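Local coordinates for putative uncharacterized protein PH0242 (Pyrococcus horikoshii, PDB 3VU1) that belongs to the archaeal oligosaccharyltransferase AglB family and is modelled as its C-terminal globular domain, a largely beta-strand structure with a bound calcium ion, at residues Ser165-Pro173 with Pro191-Ser199; Phe250-Ile258 with Glu480-Ala488. One frame throughout, in Å; residues are numbered along the deposited sequence.

Contact 1: Ser165-Pro173 with Pro191-Ser199; sequences SPILSVAFP and PYVVYLTPS
V170 reaches the neighbouring strand with both of its backbone polar groups: its N gives a hydrogen bond to V194 O (2.9 Å), and its O takes one from L196 N (2.9 Å). The ladder continues on each flank, with V194 N bonded to L168 O at 3.0 Å and F172 N to L196 O at 2.7 Å, the latter almost straight at 173°. I167 N makes a more bent bond to Y192 O. Between these rungs lie CA-H...O contacts, such as Y195 CA against V170 O.

The apolar contacts fall on the two faces of the sheet. On the face that carries V170, the Y195 ring lies alongside that valine, its CD1 edge 3.9 Å from V170 CB. Y195 CG stands anti to the carbonyl carbon (chi1 -65°), bringing the ring beside V170 and next to F172, whose CE2 meets Y195 CD1 at 4.1 Å. V193 CG1 of the same strand sits over one face of the Y195 ring, toward its rim, and the Y195 hydroxyl is hydrogen-bonded to A209 and T222. On the other face S169 and L196 touch I155, and V194 touches V157, of strand 153-159; V194 CG2 comes down on P166 CG at 3.8 Å. Prolines finish both ends: I167 CD1 rests against P191, and P173 CD, following a cis peptide bond, meets P198 CG at 3.7 Å.

Strand 176-179 flanks one side of the pair and strand 200-205 the other, each antiparallel to its neighbour. The arrangement is therefore a parallel strand pair with the alternating bonds of a parallel ladder, set within the mixed beta sheet of the oligosaccharyltransferase insert domain.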
loop_
_atom_site.group_PDB
_atom_site.type_symbol
_atom_site.label_atom_id
_atom_site.label_comp_id
_atom_site.label_asym_id
_atom_site.label_seq_id
_atom_site.Cartn_x
_atom_site.Cartn_y
_atom_site.Cartn_z
ATOM N N SER A 165 4.634 -31.823 -6.726
ATOM C CA SER A 165 5.609 -31.034 -7.476
ATOM C C SER A 165 5.067 -29.625 -7.840
ATOM O O SER A 165 4.215 -29.501 -8.724
ATOM C CB SER A 165 6.058 -31.806 -8.730
ATOM O OG SER A 165 7.131 -31.134 -9.381
ATOM N N PRO A 166 5.564 -28.564 -7.166
ATOM C CA PRO A 166 4.987 -27.229 -7.396
ATOM C C PRO A 166 5.190 -26.741 -8.825
ATOM O O PRO A 166 6.183 -27.099 -9.446
ATOM C CB PRO A 166 5.728 -26.325 -6.397
ATOM C CG PRO A 166 6.908 -27.101 -5.943
ATOM C CD PRO A 166 6.596 -28.556 -6.114
ATOM N N ILE A 167 4.240 -25.956 -9.338
ATOM C CA ILE A 167 4.363 -25.307 -10.650
ATOM C C ILE A 167 5.745 -24.659 -10.800
ATOM O O ILE A 167 6.406 -24.809 -11.820
ATOM C CB ILE A 167 3.291 -24.204 -10.826
ATOM C CG1 ILE A 167 1.891 -24.813 -10.890
ATOM C CG2 ILE A 167 3.563 -23.363 -12.069
ATOM C CD1 ILE A 167 0.787 -23.821 -10.619
ATOM N N LEU A 168 6.162 -23.926 -9.776
ATOM C CA LEU A 168 7.405 -23.199 -9.799
ATOM C C LEU A 168 7.809 -23.081 -8.350
ATOM O O LEU A 168 6.966 -23.158 -7.476
ATOM C CB LEU A 168 7.199 -21.810 -10.406
ATOM C CG LEU A 168 8.307 -20.771 -10.189
ATOM C CD1 LEU A 168 9.556 -21.175 -10.974
ATOM C CD2 LEU A 168 7.875 -19.349 -10.529
ATOM N N SER A 169 9.101 -22.932 -8.093
ATOM C CA SER A 169 9.588 -22.655 -6.759
ATOM C C SER A 169 10.676 -21.635 -6.899
ATOM O O SER A 169 11.363 -21.595 -7.929
ATOM C CB SER A 169 10.130 -23.914 -6.105
ATOM O OG SER A 169 9.229 -24.995 -6.294
ATOM N N VAL A 170 10.829 -20.783 -5.894
ATOM C CA VAL A 170 11.862 -19.770 -5.968
ATOM C C VAL A 170 12.542 -19.612 -4.630
ATOM O O VAL A 170 11.914 -19.273 -3.626
ATOM C CB VAL A 170 11.361 -18.396 -6.479
ATOM C CG1 VAL A 170 12.543 -17.505 -6.810
ATOM C CG2 VAL A 170 10.461 -18.527 -7.707
ATOM N N ALA A 171 13.847 -19.858 -4.632
ATOM C CA ALA A 171 14.655 -19.728 -3.432
ATOM C C ALA A 171 15.217 -18.307 -3.248
ATOM O O ALA A 171 15.735 -17.706 -4.189
ATOM C CB ALA A 171 15.775 -20.754 -3.469
ATOM N N PHE A 172 15.112 -17.786 -2.031
ATOM C CA PHE A 172 15.748 -16.522 -1.660
ATOM C C PHE A 172 16.630 -16.630 -0.415
ATOM O O PHE A 172 16.336 -17.432 0.481
ATOM C CB PHE A 172 14.697 -15.458 -1.431
ATOM C CG PHE A 172 13.926 -15.107 -2.659
ATOM C CD1 PHE A 172 14.411 -14.155 -3.543
ATOM C CD2 PHE A 172 12.708 -15.726 -2.926
ATOM C CE1 PHE A 172 13.692 -13.833 -4.683
ATOM C CE2 PHE A 172 11.991 -15.415 -4.063
ATOM C CZ PHE A 172 12.478 -14.465 -4.948
ATOM N N PRO A 173 17.724 -15.835 -0.356
ATOM C CA PRO A 173 18.270 -14.991 -1.428
ATOM C C PRO A 173 18.768 -15.781 -2.660
ATOM O O PRO A 173 19.233 -16.933 -2.543
ATOM C CB PRO A 173 19.442 -14.272 -0.745
ATOM C CG PRO A 173 19.770 -15.100 0.458
ATOM C CD PRO A 173 18.433 -15.591 0.916
ATOM N N PRO A 191 -1.690 -26.904 -8.100
ATOM C CA PRO A 191 -1.475 -25.578 -8.693
ATOM C C PRO A 191 -0.907 -24.584 -7.669
ATOM O O PRO A 191 -1.474 -23.507 -7.437
ATOM C CB PRO A 191 -2.869 -25.193 -9.182
ATOM C CG PRO A 191 -3.803 -25.914 -8.258
ATOM C CD PRO A 191 -3.074 -27.055 -7.606
ATOM N N TYR A 192 0.230 -24.961 -7.088
ATOM C CA TYR A 192 0.873 -24.176 -6.061
ATOM C C TYR A 192 2.261 -23.774 -6.461
ATOM O O TYR A 192 2.922 -24.455 -7.236
ATOM C CB TYR A 192 0.905 -24.960 -4.754
ATOM C CG TYR A 192 -0.464 -25.086 -4.142
ATOM C CD1 TYR A 192 -1.325 -26.108 -4.531
ATOM C CD2 TYR A 192 -0.915 -24.158 -3.194
ATOM C CE1 TYR A 192 -2.597 -26.212 -3.986
ATOM C CE2 TYR A 192 -2.185 -24.262 -2.646
ATOM C CZ TYR A 192 -3.021 -25.286 -3.050
ATOM O OH TYR A 192 -4.286 -25.397 -2.521
ATOM N N VAL A 193 2.689 -22.653 -5.916
ATOM C CA VAL A 193 4.020 -22.106 -6.108
ATOM C C VAL A 193 4.714 -22.206 -4.745
ATOM O O VAL A 193 4.035 -22.073 -3.719
ATOM C CB VAL A 193 3.932 -20.626 -6.597
ATOM C CG1 VAL A 193 5.272 -19.907 -6.475
ATOM C CG2 VAL A 193 3.422 -20.562 -8.033
ATOM N N VAL A 194 6.032 -22.461 -4.716
ATOM C CA VAL A 194 6.744 -22.485 -3.438
ATOM C C VAL A 194 7.779 -21.412 -3.397
ATOM O O VAL A 194 8.440 -21.178 -4.383
ATOM C CB VAL A 194 7.395 -23.830 -3.139
ATOM C CG1 VAL A 194 8.293 -23.724 -1.917
ATOM C CG2 VAL A 194 6.332 -24.869 -2.875
ATOM N N TYR A 195 7.883 -20.727 -2.266
ATOM C CA TYR A 195 8.976 -19.782 -2.045
ATOM C C TYR A 195 9.787 -20.229 -0.844
ATOM O O TYR A 195 9.235 -20.389 0.260
ATOM C CB TYR A 195 8.465 -18.375 -1.797
ATOM C CG TYR A 195 7.755 -17.751 -2.971
ATOM C CD1 TYR A 195 8.425 -17.468 -4.162
ATOM C CD2 TYR A 195 6.390 -17.431 -2.887
ATOM C CE1 TYR A 195 7.756 -16.883 -5.230
ATOM C CE2 TYR A 195 5.724 -16.844 -3.939
ATOM C CZ TYR A 195 6.402 -16.566 -5.104
ATOM O OH TYR A 195 5.705 -15.977 -6.137
ATOM N N LEU A 196 11.085 -20.451 -1.067
ATOM C CA LEU A 196 11.986 -20.888 -0.000
ATOM C C LEU A 196 12.842 -19.732 0.456
ATOM O O LEU A 196 13.570 -19.151 -0.343
ATOM C CB LEU A 196 12.858 -22.060 -0.465
ATOM C CG LEU A 196 12.091 -23.348 -0.796
ATOM C CD1 LEU A 196 13.031 -24.495 -1.099
ATOM C CD2 LEU A 196 11.099 -23.756 0.289
ATOM N N THR A 197 12.731 -19.382 1.729
ATOM C CA THR A 197 13.587 -18.342 2.311
ATOM C C THR A 197 14.427 -18.990 3.421
ATOM O O THR A 197 14.187 -20.149 3.781
ATOM C CB THR A 197 12.793 -17.126 2.869
ATOM O OG1 THR A 197 12.192 -17.459 4.122
ATOM C CG2 THR A 197 11.703 -16.670 1.900
ATOM N N PRO A 198 15.411 -18.252 3.978
ATOM C CA PRO A 198 16.245 -18.922 4.962
ATOM C C PRO A 198 15.442 -19.510 6.113
ATOM O O PRO A 198 15.869 -20.511 6.685
ATOM C CB PRO A 198 17.161 -17.795 5.443
ATOM C CG PRO A 198 17.317 -16.948 4.219
ATOM C CD PRO A 198 15.908 -16.890 3.700
ATOM N N SER A 199 14.281 -18.930 6.429
ATOM C CA SER A 199 13.519 -19.371 7.613
ATOM C C SER A 199 12.033 -19.743 7.413
ATOM O O SER A 199 11.430 -20.373 8.293
ATOM C CB SER A 199 13.641 -18.335 8.716
ATOM O OG SER A 199 13.191 -17.106 8.213
#

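Contact 2: Phe250-Ile258 with Glu480-Ala488; sequences FRPFAIYKI and EYTMIEVSA
F253 drives the edge of its ring into the face of Y481, a T-shaped stack with centroids 4.9 Å apart and planes at 88°. Here two antiparallel sheets meet: strand 253-262 of the Peripheral 1 region runs beside the last long strand, 464-487, the axes of the two short segments inclined by 28°.

The packed part is apolar. P252 CG lies 3.6 Å from Y481 CD2, and the Y481 hydroxyl is hydrogen-bonded to E80. F253 also touches A285, a calcium ligand. Farther along, the M483 chain bends at its end (chi3 73°), bringing CE against I255 CG1 at 3.9 Å. The I484 side chain crosses I255 at about a right angle, its CG2 near I255 CB, and I258 CD1 meets V486 CG2 at 3.6 Å. Between the backbones a single hydrogen bond passes, I255 N to M483 O.

The R251 side is looser and more open to solvent. Its extended chain runs past T482 O, and the CG2 methyl of T482 sits over one face of the guanidinium, toward its rim. R251 and E485 do not form a salt bridge with each other: R251 NH2 is 4.6 Å from E485 OE1, R251 NE pairs with E249 and E485 with R338. A water in the guanidinium plane joins the two sides, accepting from R251 NH1 at 2.7 Å and donating to M483 O at 2.7 Å.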
loop_
_atom_site.group_PDB
_atom_site.type_symbol
_atom_site.label_atom_id
_atom_site.label_comp_id
_atom_site.label_asym_id
_atom_site.label_seq_id
_atom_site.Cartn_x
_atom_site.Cartn_y
_atom_site.Cartn_z
ATOM N N PHE A 250 3.586 4.748 3.903
ATOM C CA PHE A 250 3.109 4.844 2.539
ATOM C C PHE A 250 3.592 6.137 1.946
ATOM O O PHE A 250 3.405 7.205 2.540
ATOM C CB PHE A 250 1.599 4.774 2.489
ATOM C CG PHE A 250 1.012 4.930 1.111
ATOM C CD1 PHE A 250 1.249 3.974 0.114
ATOM C CD2 PHE A 250 0.170 6.018 0.817
ATOM C CE1 PHE A 250 0.669 4.108 -1.141
ATOM C CE2 PHE A 250 -0.390 6.162 -0.440
ATOM C CZ PHE A 250 -0.154 5.202 -1.410
ATOM N N ARG A 251 4.240 6.019 0.784
ATOM C CA ARG A 251 4.638 7.167 -0.004
ATOM C C ARG A 251 4.053 6.969 -1.364
ATOM O O ARG A 251 4.545 6.144 -2.147
ATOM C CB ARG A 251 6.140 7.244 -0.091
ATOM C CG ARG A 251 6.809 7.520 1.236
ATOM C CD ARG A 251 8.271 7.191 1.124
ATOM N NE ARG A 251 9.009 7.644 2.291
ATOM C CZ ARG A 251 10.313 7.450 2.465
ATOM N NH1 ARG A 251 11.032 6.829 1.536
ATOM N NH2 ARG A 251 10.894 7.917 3.554
ATOM N N PRO A 252 2.965 7.687 -1.646
ATOM C CA PRO A 252 2.274 7.509 -2.941
ATOM C C PRO A 252 3.181 7.862 -4.141
ATOM O O PRO A 252 3.088 7.213 -5.193
ATOM C CB PRO A 252 1.059 8.441 -2.846
ATOM C CG PRO A 252 1.375 9.411 -1.735
ATOM C CD PRO A 252 2.359 8.738 -0.802
ATOM N N PHE A 253 4.061 8.849 -3.978
ATOM C CA PHE A 253 5.038 9.193 -5.037
ATOM C C PHE A 253 6.474 8.983 -4.566
ATOM O O PHE A 253 6.974 9.677 -3.699
ATOM C CB PHE A 253 4.817 10.624 -5.542
ATOM C CG PHE A 253 3.390 10.906 -5.856
ATOM C CD1 PHE A 253 2.626 11.731 -5.021
ATOM C CD2 PHE A 253 2.773 10.291 -6.949
ATOM C CE1 PHE A 253 1.280 11.973 -5.300
ATOM C CE2 PHE A 253 1.431 10.510 -7.214
ATOM C CZ PHE A 253 0.683 11.353 -6.385
ATOM N N ALA A 254 7.129 8.001 -5.147
ATOM C CA ALA A 254 8.431 7.612 -4.656
ATOM C C ALA A 254 9.432 7.374 -5.792
ATOM O O ALA A 254 9.053 7.160 -6.968
ATOM C CB ALA A 254 8.311 6.370 -3.802
ATOM N N ILE A 255 10.707 7.411 -5.411
ATOM C CA ILE A 255 11.799 7.135 -6.319
ATOM C C ILE A 255 12.373 5.788 -5.916
ATOM O O ILE A 255 12.788 5.608 -4.773
ATOM C CB ILE A 255 12.877 8.239 -6.236
ATOM C CG1 ILE A 255 12.328 9.523 -6.840
ATOM C CG2 ILE A 255 14.164 7.771 -6.906
ATOM C CD1 ILE A 255 13.165 10.754 -6.589
ATOM N N TYR A 256 12.396 4.850 -6.856
ATOM C CA TYR A 256 12.917 3.538 -6.552
ATOM C C TYR A 256 14.359 3.273 -6.965
ATOM O O TYR A 256 14.888 2.209 -6.657
ATOM C CB TYR A 256 12.000 2.438 -7.095
ATOM C CG TYR A 256 11.839 2.340 -8.591
ATOM C CD1 TYR A 256 12.520 1.364 -9.318
ATOM C CD2 TYR A 256 10.979 3.195 -9.285
ATOM C CE1 TYR A 256 12.354 1.245 -10.691
ATOM C CE2 TYR A 256 10.805 3.087 -10.660
ATOM C CZ TYR A 256 11.483 2.100 -11.346
ATOM O OH TYR A 256 11.326 1.982 -12.695
ATOM N N LYS A 257 14.986 4.222 -7.657
ATOM C CA LYS A 257 16.327 4.037 -8.235
ATOM C C LYS A 257 16.772 5.412 -8.672
ATOM O O LYS A 257 15.986 6.155 -9.282
ATOM C CB LYS A 257 16.242 3.104 -9.437
ATOM C CG LYS A 257 17.548 2.617 -10.049
ATOM C CD LYS A 257 17.204 1.915 -11.361
ATOM C CE LYS A 257 18.338 1.097 -11.949
ATOM N NZ LYS A 257 18.245 -0.350 -11.605
ATOM N N ILE A 258 17.985 5.789 -8.288
ATOM C CA ILE A 258 18.606 7.025 -8.756
ATOM C C ILE A 258 19.891 6.661 -9.524
ATOM O O ILE A 258 20.665 5.776 -9.080
ATOM C CB ILE A 258 19.021 7.913 -7.590
ATOM C CG1 ILE A 258 17.830 8.232 -6.696
ATOM C CG2 ILE A 258 19.716 9.177 -8.098
ATOM C CD1 ILE A 258 18.136 9.280 -5.632
ATOM N N GLU A 480 3.284 18.260 0.264
ATOM C CA GLU A 480 4.620 17.700 0.065
ATOM C C GLU A 480 4.642 16.191 0.275
ATOM O O GLU A 480 4.138 15.697 1.255
ATOM C CB GLU A 480 5.593 18.315 1.043
ATOM C CG GLU A 480 5.821 19.796 0.837
ATOM C CD GLU A 480 6.374 20.427 2.099
ATOM O OE1 GLU A 480 5.778 20.182 3.179
ATOM O OE2 GLU A 480 7.402 21.149 2.025
ATOM N N TYR A 481 5.245 15.468 -0.649
ATOM C CA TYR A 481 5.386 14.036 -0.561
ATOM C C TYR A 481 6.854 13.680 -0.492
ATOM O O TYR A 481 7.674 14.283 -1.193
ATOM C CB TYR A 481 4.784 13.417 -1.795
ATOM C CG TYR A 481 3.277 13.643 -1.898
ATOM C CD1 TYR A 481 2.743 14.686 -2.679
ATOM C CD2 TYR A 481 2.385 12.800 -1.223
ATOM C CE1 TYR A 481 1.368 14.860 -2.782
ATOM C CE2 TYR A 481 1.027 12.979 -1.301
ATOM C CZ TYR A 481 0.512 13.996 -2.082
ATOM O OH TYR A 481 -0.852 14.140 -2.133
ATOM N N THR A 482 7.200 12.725 0.372
ATOM C CA THR A 482 8.571 12.254 0.464
ATOM C C THR A 482 8.780 11.149 -0.547
ATOM O O THR A 482 8.100 10.105 -0.471
ATOM C CB THR A 482 8.897 11.736 1.857
ATOM O OG1 THR A 482 9.070 12.858 2.730
ATOM C CG2 THR A 482 10.200 10.937 1.848
ATOM N N MET A 483 9.708 11.363 -1.485
ATOM C CA MET A 483 9.935 10.361 -2.513
ATOM C C MET A 483 11.022 9.382 -2.126
ATOM O O MET A 483 10.938 8.203 -2.432
ATOM C CB MET A 483 10.226 10.987 -3.879
ATOM C CG MET A 483 9.307 12.115 -4.310
ATOM S SD MET A 483 9.569 12.572 -6.054
ATOM C CE MET A 483 8.818 11.163 -6.878
ATOM N N ILE A 484 12.063 9.894 -1.482
ATOM C CA ILE A 484 13.245 9.107 -1.073
ATOM C C ILE A 484 14.122 10.024 -0.231
ATOM O O ILE A 484 14.085 11.246 -0.398
ATOM C CB ILE A 484 14.058 8.545 -2.280
ATOM C CG1 ILE A 484 15.042 7.436 -1.827
ATOM C CG2 ILE A 484 14.741 9.694 -3.039
ATOM C CD1 ILE A 484 15.636 6.549 -2.918
ATOM N N GLU A 485 14.862 9.420 0.696
ATOM C CA GLU A 485 15.934 10.087 1.450
ATOM C C GLU A 485 17.284 9.458 1.110
ATOM O O GLU A 485 17.461 8.235 1.177
ATOM C CB GLU A 485 15.684 9.997 2.939
ATOM C CG GLU A 485 14.403 10.686 3.338
ATOM C CD GLU A 485 14.257 10.842 4.844
ATOM O OE1 GLU A 485 14.494 9.847 5.572
ATOM O OE2 GLU A 485 13.898 11.963 5.289
ATOM N N VAL A 486 18.226 10.302 0.711
ATOM C CA VAL A 486 19.563 9.856 0.317
ATOM C C VAL A 486 20.564 10.510 1.261
ATOM O O VAL A 486 20.573 11.756 1.417
ATOM C CB VAL A 486 19.880 10.238 -1.156
ATOM C CG1 VAL A 486 21.285 9.802 -1.551
ATOM C CG2 VAL A 486 18.873 9.596 -2.095
ATOM N N SER A 487 21.379 9.677 1.913
ATOM C CA SER A 487 22.475 10.174 2.758
ATOM C C SER A 487 23.503 10.874 1.907
ATOM O O SER A 487 23.795 10.425 0.775
ATOM C CB SER A 487 23.177 9.030 3.450
ATOM O OG SER A 487 22.323 8.432 4.389
ATOM N N ALA A 488 24.057 11.964 2.435
ATOM C CA ALA A 488 25.232 12.562 1.815
ATOM C C ALA A 488 26.499 11.712 2.061
ATOM O O ALA A 488 26.585 10.939 3.009
ATOM C CB ALA A 488 25.412 13.989 2.285
HETATM O O HOH W 1 10.644 5.900 -0.970
#

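From the N terminus, the chain first reaches contact 1, where residues 165-173 and 191-199 close a short loop of 17 residues that includes strands 176-179 and 183-184. Only after that loop is complete does the chain go on to residues 250-258, and 221 mostly strand-forming residues follow before 480-488 returns to make contact 2. The two loops thus stand in series, without nesting or crossing. Contact 1 joins neighbours within one sheet of the insert domain; contact 2 ties the Peripheral 1 region to the final long strand, connecting two separate sheets. Their centres lie 31 Å apart and their nearest atoms about 16 Å, so they do not touch.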